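Local coordinates for uncharacterized protein (Pyrococcus furiosus, PDB 4XM1), which probably removes acetyl groups from N-acetylated sugars, as a metal-dependent deacetylase of the GlcNAc-PI de-N-acetylase type, at residues C[52-57]-C[199-204]. Sequence-based numbering, arbitrary orientation.
Sequences IKKLSD and VDITDL
The last turns of helix 43-57, which flanks the parallel sheet, meet the turn joining strand 197-200 to helix 205-213, where Lys53 and Lys54 bear on Leu204. This N-cap leucine sets its CD1 between the two lysine stems, 3.7 Å from CG of Lys53 and 3.8 Å from CG of Lys54. Its branched end suits a seat made of methylenes, and it crosses Lys53 at about a right angle. With CG anti to the backbone N (chi1 -173°) and a bend at chi2, Lys53 offers Leu204 only the base of its chain, while NZ swings back to a salt bridge with Asp57 OD1 (2.6 Å), one helical turn on. Lys54 instead stretches toward the strand end, its CD 3.8 Å from Val199 CG1, the two side chains running past each other in opposite directions. Within this de-N-acetylase-type alpha/beta fold, Asp200 shapes the receiving turn: its OD1 takes Thr202 N (2.9 Å, 43° above the carboxylate plane) in an Asx turn and Thr202 OG1 (2.7 Å) on its syn lone pair, two donors gripping one oxygen. Substituting an alanine for Lys54 would probably leave Val199 without its methylene neighbour and open a gap beside Leu204. Val199 is backbone-bonded to Glu248 of antiparallel strand 247-250, and Ile201 to Tyr246.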
loop_
_atom_site.group_PDB
_atom_site.type_symbol
_atom_site.label_atom_id
_atom_site.label_comp_id
_atom_site.label_asym_id
_atom_site.label_seq_id
_atom_site.Cartn_x
_atom_site.Cartn_y
_atom_site.Cartn_z
ATOM N N ILE C 52 -34.036 10.319 -11.431
ATOM C CA ILE C 52 -33.232 11.508 -11.758
ATOM C C ILE C 52 -34.043 12.495 -12.649
ATOM O O ILE C 52 -34.008 13.727 -12.451
ATOM C CB ILE C 52 -31.934 11.078 -12.518
ATOM C CG1 ILE C 52 -31.004 10.237 -11.596
ATOM C CG2 ILE C 52 -31.176 12.292 -13.047
ATOM C CD1 ILE C 52 -29.842 9.568 -12.330
ATOM N N LYS C 53 -34.718 11.904 -13.614
ATOM C CA LYS C 53 -35.654 12.579 -14.549
ATOM C C LYS C 53 -36.787 13.266 -13.755
ATOM O O LYS C 53 -36.974 14.514 -13.847
ATOM C CB LYS C 53 -36.207 11.548 -15.565
ATOM C CG LYS C 53 -37.084 12.139 -16.749
ATOM C CD LYS C 53 -36.480 13.422 -17.342
ATOM C CE LYS C 53 -37.215 13.969 -18.600
ATOM N NZ LYS C 53 -37.918 15.276 -18.347
ATOM N N LYS C 54 -37.487 12.467 -12.937
ATOM C CA LYS C 54 -38.522 12.970 -12.018
ATOM C C LYS C 54 -38.013 14.086 -11.130
ATOM O O LYS C 54 -38.768 15.000 -10.830
ATOM C CB LYS C 54 -39.094 11.864 -11.110
ATOM C CG LYS C 54 -40.043 10.850 -11.782
ATOM C CD LYS C 54 -40.918 10.060 -10.772
ATOM C CE LYS C 54 -41.983 9.102 -11.470
ATOM N NZ LYS C 54 -42.895 9.719 -12.531
ATOM N N LEU C 55 -36.757 14.020 -10.673
ATOM C CA LEU C 55 -36.218 15.104 -9.830
ATOM C C LEU C 55 -35.900 16.345 -10.628
ATOM O O LEU C 55 -36.154 17.456 -10.175
ATOM C CB LEU C 55 -34.941 14.686 -9.061
ATOM C CG LEU C 55 -34.999 13.648 -7.909
ATOM C CD1 LEU C 55 -33.611 12.967 -7.785
ATOM C CD2 LEU C 55 -35.413 14.283 -6.589
ATOM N N SER C 56 -35.258 16.120 -11.774
ATOM C CA SER C 56 -34.908 17.145 -12.784
ATOM C C SER C 56 -36.127 17.997 -13.134
ATOM O O SER C 56 -36.117 19.222 -12.978
ATOM C CB SER C 56 -34.455 16.454 -14.071
ATOM O OG SER C 56 -33.090 16.664 -14.292
ATOM N N ASP C 57 -37.174 17.302 -13.572
ATOM C CA ASP C 57 -38.498 17.905 -13.862
ATOM C C ASP C 57 -39.076 18.777 -12.745
ATOM O O ASP C 57 -39.855 19.691 -13.027
ATOM C CB ASP C 57 -39.516 16.833 -14.198
ATOM C CG ASP C 57 -39.243 16.173 -15.483
ATOM O OD1 ASP C 57 -38.414 16.723 -16.237
ATOM O OD2 ASP C 57 -39.845 15.098 -15.771
ATOM N N VAL C 199 -39.939 4.497 -5.853
ATOM C CA VAL C 199 -40.424 5.584 -6.696
ATOM C C VAL C 199 -41.150 4.961 -7.902
ATOM O O VAL C 199 -40.578 4.087 -8.574
ATOM C CB VAL C 199 -39.272 6.475 -7.179
ATOM C CG1 VAL C 199 -39.723 7.351 -8.371
ATOM C CG2 VAL C 199 -38.704 7.305 -6.017
ATOM N N ASP C 200 -42.412 5.356 -8.171
ATOM C CA ASP C 200 -43.128 4.809 -9.376
ATOM C C ASP C 200 -42.507 5.357 -10.628
ATOM O O ASP C 200 -42.469 6.574 -10.798
ATOM C CB ASP C 200 -44.652 5.142 -9.398
ATOM C CG ASP C 200 -45.415 4.485 -10.618
ATOM O OD1 ASP C 200 -44.834 3.715 -11.415
ATOM O OD2 ASP C 200 -46.634 4.721 -10.745
ATOM N N ILE C 201 -42.021 4.501 -11.518
ATOM C CA ILE C 201 -41.461 5.096 -12.747
ATOM C C ILE C 201 -42.139 4.618 -14.047
ATOM O O ILE C 201 -41.614 4.850 -15.143
ATOM C CB ILE C 201 -39.900 4.950 -12.876
ATOM C CG1 ILE C 201 -39.500 3.482 -12.824
ATOM C CG2 ILE C 201 -39.167 5.849 -11.875
ATOM C CD1 ILE C 201 -38.289 3.134 -13.690
ATOM N N THR C 202 -43.284 3.948 -13.900
ATOM C CA THR C 202 -43.997 3.284 -15.004
ATOM C C THR C 202 -44.065 4.114 -16.297
ATOM O O THR C 202 -43.829 3.591 -17.387
ATOM C CB THR C 202 -45.413 2.843 -14.536
ATOM O OG1 THR C 202 -45.263 1.972 -13.397
ATOM C CG2 THR C 202 -46.198 2.096 -15.670
ATOM N N ASP C 203 -44.323 5.407 -16.133
ATOM C CA ASP C 203 -44.450 6.346 -17.229
ATOM C C ASP C 203 -43.120 6.625 -17.905
ATOM O O ASP C 203 -43.024 6.643 -19.163
ATOM C CB ASP C 203 -45.046 7.655 -16.709
ATOM C CG ASP C 203 -46.559 7.570 -16.535
ATOM O OD1 ASP C 203 -47.126 6.444 -16.602
ATOM O OD2 ASP C 203 -47.177 8.631 -16.317
ATOM N N LEU C 204 -42.084 6.793 -17.076
ATOM C CA LEU C 204 -40.796 7.241 -17.553
ATOM C C LEU C 204 -39.890 6.083 -17.905
ATOM O O LEU C 204 -38.745 6.288 -18.231
ATOM C CB LEU C 204 -40.145 8.187 -16.554
ATOM C CG LEU C 204 -40.624 9.627 -16.700
ATOM C CD1 LEU C 204 -40.174 10.508 -15.541
ATOM C CD2 LEU C 204 -40.141 10.220 -18.033
#